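3-oxoacyl-[acyl-carrier-protein] reductase (Sinorhizobium meliloti, PDB 3U9L) probably reduces 3-oxoacyl groups carried on acyl carrier protein with NADPH, as a member of the short-chain dehydrogenase/reductase family. Local coordinates at residues E113-D116 / I117-S121; S121-R124 / V125-A129; A162-A165 / A166-A169. One frame throughout, in Å; residues are numbered along the deposited sequence.

Contact 1 of 3, residues E113-D116 / I117-S121; sequences ELYD and INVLS
The ring of Tyr115 lies across the branches of Val119 and Leu120, one turn further along helix 108-136. From CB the chain swings CG away from the backbone N (chi1 -154°), bringing the ring over Val119. CD1 and then CE1 run beside Val119 CG2, CE1 at 3.6 Å, while CZ and OH pass over Val119 CG1. Val119 CB sits over the ring centre, 3.9 Å from the centroid and 11° off its normal, a CH-pi contact. CE2 meets Leu120 CD2 at 3.9 Å, the leucine coming in obliquely. The ring also stacks on Tyr115 of the second subunit. With an alanine in place of Tyr115, Val119 would probably lose its CH-pi partner and the other subunit's Tyr115 its stacking mate. The backbone departs from alpha geometry: Tyr115 O accepts Val119 N (2.8 Å) and Leu120 N (3.0 Å) from opposite faces of its carbonyl, and Ser121 N bonds to Asp116 O. Asn118 ND2 reaches Leu114 O at 3.3 Å, from above the carbonyl plane, and also donates to His97 O. This pi-type widening at an asparagine that also touches Tyr160 is consistent with the asparagine-bearing helix beside the YxxxK helix in short-chain dehydrogenases/reductases.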
# COMPACT_ATOMS: atom_id res chain seq x y z
N GLU A 113 -12.19 -4.73 -1.37
CA GLU A 113 -12.61 -5.49 -0.22
C GLU A 113 -11.43 -5.84 0.67
O GLU A 113 -11.51 -5.81 1.85
CB GLU A 113 -13.37 -6.75 -0.62
CG GLU A 113 -13.65 -7.63 0.52
CD GLU A 113 -14.29 -8.96 0.18
OE1 GLU A 113 -14.31 -9.35 -0.99
OE2 GLU A 113 -14.74 -9.62 1.10
N LEU A 114 -10.34 -6.16 0.04
CA LEU A 114 -9.11 -6.48 0.72
C LEU A 114 -8.60 -5.25 1.51
O LEU A 114 -8.39 -5.35 2.66
CB LEU A 114 -8.13 -7.13 -0.22
CG LEU A 114 -8.17 -8.65 -0.39
CD1 LEU A 114 -7.56 -9.33 0.75
CD2 LEU A 114 -9.49 -9.22 -0.72
N TYR A 115 -8.49 -4.12 0.84
CA TYR A 115 -8.23 -2.86 1.47
C TYR A 115 -9.15 -2.61 2.67
O TYR A 115 -8.70 -2.21 3.70
CB TYR A 115 -8.33 -1.72 0.49
CG TYR A 115 -7.51 -0.53 0.84
CD1 TYR A 115 -6.14 -0.58 0.83
CD2 TYR A 115 -8.09 0.67 1.16
CE1 TYR A 115 -5.40 0.47 1.13
CE2 TYR A 115 -7.35 1.74 1.47
CZ TYR A 115 -6.01 1.64 1.44
OH TYR A 115 -5.24 2.67 1.75
N ASP A 116 -10.44 -2.84 2.51
CA ASP A 116 -11.39 -2.70 3.58
C ASP A 116 -10.94 -3.53 4.77
O ASP A 116 -10.73 -3.05 5.83
CB ASP A 116 -12.81 -3.08 3.15
CG ASP A 116 -13.89 -2.69 4.18
OD1 ASP A 116 -13.70 -1.82 4.98
OD2 ASP A 116 -14.95 -3.24 4.15
N ILE A 117 -10.76 -4.80 4.53
CA ILE A 117 -10.37 -5.72 5.62
C ILE A 117 -9.01 -5.44 6.28
O ILE A 117 -8.83 -5.57 7.51
CB ILE A 117 -10.36 -7.20 5.15
CG1 ILE A 117 -11.74 -7.62 4.63
CG2 ILE A 117 -9.97 -8.13 6.33
CD1 ILE A 117 -11.80 -9.10 4.03
N ASN A 118 -8.03 -5.09 5.48
CA ASN A 118 -6.67 -5.02 6.01
C ASN A 118 -6.25 -3.59 6.39
O ASN A 118 -5.34 -3.40 7.20
CB ASN A 118 -5.69 -5.59 4.99
CG ASN A 118 -5.75 -7.14 4.91
OD1 ASN A 118 -5.23 -7.82 5.77
ND2 ASN A 118 -6.36 -7.67 3.84
N VAL A 119 -6.93 -2.59 5.83
CA VAL A 119 -6.58 -1.19 6.10
C VAL A 119 -7.71 -0.33 6.70
O VAL A 119 -7.54 0.31 7.74
CB VAL A 119 -6.02 -0.50 4.79
CG1 VAL A 119 -5.73 0.98 5.07
CG2 VAL A 119 -4.73 -1.18 4.31
N LEU A 120 -8.85 -0.29 6.04
CA LEU A 120 -9.96 0.54 6.50
C LEU A 120 -10.38 0.07 7.88
O LEU A 120 -10.81 0.85 8.72
CB LEU A 120 -11.13 0.44 5.52
CG LEU A 120 -10.91 1.00 4.11
CD1 LEU A 120 -12.28 1.14 3.41
CD2 LEU A 120 -10.16 2.32 4.13
N SER A 121 -10.24 -1.23 8.13
CA SER A 121 -10.45 -1.77 9.44
C SER A 121 -9.68 -1.00 10.52
O SER A 121 -10.25 -0.65 11.56
CB SER A 121 -10.00 -3.24 9.45
OG SER A 121 -8.63 -3.35 9.10

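Contact 2 of 3, residues S121-R124 / V125-A129; sequences STQR and VNRAA
Val125 sets CG2 against Ser121 O at 3.4 Å, one turn back along helix 108-136, a helix packed against the parallel sheet of the Rossmann-type short-chain dehydrogenase/reductase fold. Its backbone N donates to that same oxygen, the first of four successive i to i+4 bonds, evidence that the helix is regular alpha here. Asn126 comes next, its CB packed on Thr122 O. Although Asn126 ND2 also lies near Thr122 O, the angle is poor for a bond; the amide nitrogen donates instead to a water at 2.9 Å. That water donates to Thr122 OG1 (2.8 Å), also hydrogen-bonded to Val119 O, and to Gln123 OE1 (2.9 Å), also hydrogen-bonded to Tyr174 OH, so three side chains share one bridge. The opposite end of the amide, Asn126 OD1, accepts from His93 NE2. Arg127 crosses Gln123 at a slant, its CD 3.6 Å from Gln123 NE2, with amide and guanidinium planes 24° apart. The bend at chi3 (55°) turns the guanidinium off the line of the chain, and NH2 hydrogen-bonds to Glu104 O and forms a salt bridge with Asp208 OD2, both of the second subunit; Gln123 NE2 donates to Phe106 O of that subunit. Ala128, whose methyl also packs on helix 71-85, places CB 3.6 Å from Arg124 O. This oxygen is gripped twice: Ala128 N donates to it at 3.2 Å, and Gln71 NE2 supplies a second hydrogen bond.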
# COMPACT_ATOMS: atom_id res chain seq x y z
N SER A 121 -10.24 -1.23 8.13
CA SER A 121 -10.45 -1.77 9.44
C SER A 121 -9.68 -1.00 10.52
O SER A 121 -10.25 -0.65 11.56
CB SER A 121 -10.00 -3.24 9.45
OG SER A 121 -8.63 -3.35 9.10
N THR A 122 -8.38 -0.80 10.31
CA THR A 122 -7.55 -0.09 11.29
C THR A 122 -7.99 1.38 11.45
O THR A 122 -7.87 1.95 12.51
CB THR A 122 -6.05 -0.13 10.89
OG1 THR A 122 -5.81 0.72 9.74
CG2 THR A 122 -5.65 -1.67 10.59
N GLN A 123 -8.45 1.99 10.38
CA GLN A 123 -8.88 3.36 10.46
C GLN A 123 -10.17 3.50 11.30
O GLN A 123 -10.31 4.45 12.11
CB GLN A 123 -9.04 3.93 9.04
CG GLN A 123 -9.27 5.48 8.95
CD GLN A 123 -8.13 6.33 9.50
OE1 GLN A 123 -7.03 5.82 9.77
NE2 GLN A 123 -8.41 7.64 9.72
N ARG A 124 -11.12 2.60 11.11
CA ARG A 124 -12.32 2.58 11.96
C ARG A 124 -11.93 2.44 13.42
O ARG A 124 -12.40 3.16 14.27
CB ARG A 124 -13.26 1.41 11.56
CG ARG A 124 -13.95 1.68 10.26
CD ARG A 124 -14.95 0.59 9.88
NE ARG A 124 -15.28 0.82 8.49
CZ ARG A 124 -14.79 0.12 7.47
NH1 ARG A 124 -14.02 -0.94 7.67
NH2 ARG A 124 -15.10 0.48 6.25
N VAL A 125 -11.08 1.48 13.70
CA VAL A 125 -10.64 1.25 15.06
C VAL A 125 -9.86 2.44 15.61
O VAL A 125 -10.10 2.91 16.75
CB VAL A 125 -9.82 -0.08 15.19
CG1 VAL A 125 -9.24 -0.22 16.65
CG2 VAL A 125 -10.71 -1.25 14.86
N ASN A 126 -8.92 2.97 14.82
CA ASN A 126 -8.18 4.13 15.29
C ASN A 126 -9.07 5.37 15.57
O ASN A 126 -8.91 6.07 16.57
CB ASN A 126 -7.07 4.49 14.29
CG ASN A 126 -5.86 3.62 14.47
OD1 ASN A 126 -5.58 3.19 15.56
ND2 ASN A 126 -5.15 3.34 13.40
N ARG A 127 -9.99 5.64 14.64
CA ARG A 127 -10.84 6.80 14.81
C ARG A 127 -11.70 6.67 16.09
O ARG A 127 -12.03 7.69 16.74
CB ARG A 127 -11.69 7.04 13.57
CG ARG A 127 -10.89 7.83 12.49
CD ARG A 127 -11.69 7.98 11.16
NE ARG A 127 -13.02 8.60 11.35
CZ ARG A 127 -13.24 9.90 11.54
NH1 ARG A 127 -14.49 10.33 11.72
NH2 ARG A 127 -12.23 10.77 11.55
N ALA A 128 -12.04 5.44 16.46
CA ALA A 128 -12.79 5.18 17.71
C ALA A 128 -11.93 5.27 18.97
O ALA A 128 -12.33 5.86 19.98
CB ALA A 128 -13.51 3.76 17.63
N ALA A 129 -10.76 4.65 18.94
CA ALA A 129 -9.90 4.50 20.09
C ALA A 129 -8.97 5.65 20.37
O ALA A 129 -8.73 5.97 21.48
CB ALA A 129 -9.11 3.22 20.03
O HOH W 1 -5.58 3.38 10.54

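Contact 3 of 3, residues A162-A165 / A166-A169; sequences AAKA and AMDA
Lys164 and Met167, the latter present as selenomethionine, extend alongside each other in one direction from helix 158-179, their ends meeting where Lys164 NZ comes within 3.7 Å of Met167 SE. Three successive turns of the same sense (chi1 -64°, chi2 -54°, chi3 -65°) curl the lysine chain so that NZ closes on the selenium instead of running straight out. Met167 CB rests on Ala163 O and Lys164 O, each at 3.6 Å. This is the close-packed face: both residues are buried, and Met167 packs on Val119 of helix 108-136. The position of Lys164 fits the lysine of the YxxxK motif of short-chain dehydrogenases/reductases, and its NZ donates to Ile144 O.

The other face is built from methyl groups. Ala166 CB touches Ala163 O at 3.6 Å, and Ala169 CB stands equally far from Ala165 O, but no methyl of 162-165 meets a methyl of 166-169. In contrast to the buried Lys164-Met167 pair, Ala165 and Ala169 are partly exposed, yet both pack on Ala165 of the second subunit, so the small side chains let the two helices come close across the dimer. Regular i to i+4 bonds underlie both faces, from Ala166 N to Ala162 O (3.0 Å) through Ala169 N to Ala165 O (3.2 Å).

Asp168 touches the first segment through CB, 3.8 Å from Lys164 O, while its carboxylate is turned to Arg262 and Ser145. The chemistry is therefore divided: Ala162, Ala165, Ala166 and Ala169 make an apolar strip facing the second subunit, whereas the buried polar ends of Lys164 and Asp168 are met by backbone and side-chain partners within their own subunit, and the salt bridge to Arg262 probably offsets the charge of the carboxylate.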
# COMPACT_ATOMS: atom_id res chain seq x y z
N ALA A 162 -0.62 -5.63 -1.61
CA ALA A 162 -0.95 -4.20 -1.74
C ALA A 162 -1.54 -3.64 -0.44
O ALA A 162 -1.14 -2.58 0.06
CB ALA A 162 -1.97 -4.03 -2.86
N ALA A 163 -2.56 -4.31 0.08
CA ALA A 163 -3.22 -3.82 1.28
C ALA A 163 -2.24 -3.79 2.44
O ALA A 163 -2.24 -2.85 3.22
CB ALA A 163 -4.42 -4.63 1.60
N LYS A 164 -1.39 -4.80 2.59
CA LYS A 164 -0.44 -4.82 3.71
C LYS A 164 0.61 -3.72 3.55
O LYS A 164 1.07 -3.19 4.55
CB LYS A 164 0.31 -6.15 3.82
CG LYS A 164 -0.58 -7.35 4.11
CD LYS A 164 -1.42 -7.12 5.35
CE LYS A 164 -0.56 -7.01 6.58
NZ LYS A 164 -1.37 -6.99 7.90
N ALA A 165 1.04 -3.46 2.32
CA ALA A 165 2.00 -2.42 2.04
C ALA A 165 1.43 -1.04 2.43
O ALA A 165 2.14 -0.17 2.99
CB ALA A 165 2.35 -2.42 0.55
N ALA A 166 0.15 -0.84 2.14
CA ALA A 166 -0.53 0.43 2.49
C ALA A 166 -0.62 0.46 4.00
O ALA A 166 -0.39 1.51 4.59
CB ALA A 166 -1.92 0.49 1.88
N MSE A 167 -0.94 -0.67 4.63
CA MSE A 167 -1.10 -0.66 6.09
C MSE A 167 0.20 -0.28 6.84
O MSE A 167 0.19 0.46 7.83
CB MSE A 167 -1.62 -2.01 6.65
CG MSE A 167 -2.05 -1.90 8.13
SE MSE A 167 -1.38 -3.50 9.17
CE MSE A 167 0.49 -2.87 9.38
N ASP A 168 1.31 -0.82 6.36
CA ASP A 168 2.57 -0.43 6.96
C ASP A 168 2.87 1.08 6.78
O ASP A 168 3.37 1.70 7.69
CB ASP A 168 3.71 -1.29 6.42
CG ASP A 168 4.94 -1.22 7.30
OD1 ASP A 168 5.70 -0.27 7.11
OD2 ASP A 168 5.17 -2.12 8.15
N ALA A 169 2.61 1.63 5.58
CA ALA A 169 2.82 3.05 5.28
C ALA A 169 2.00 3.91 6.24
O ALA A 169 2.46 4.91 6.72
CB ALA A 169 2.45 3.35 3.82

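How the contacts relate
Contacts 1 and 2 are consecutive on helix 108-136, sharing Ser121 with centres about 12 Å apart, and a salt bridge from Asp116 OD1 to Arg124 NH1 (2.8 Å) ties them. Contact 3 follows on helix 158-179, beyond strand 139-144 of the parallel sheet. Its centre is about 10 Å from that of contact 1, and the two pack directly: Tyr115 CE1 is 3.6 Å from Ala166 CB. Contact 2 lies about 16 Å from contact 3, centre to centre, without touching it. All three reach the second subunit, consistent with the common interface of this family, in which the corresponding two helices of each subunit pack as a four-helix bundle.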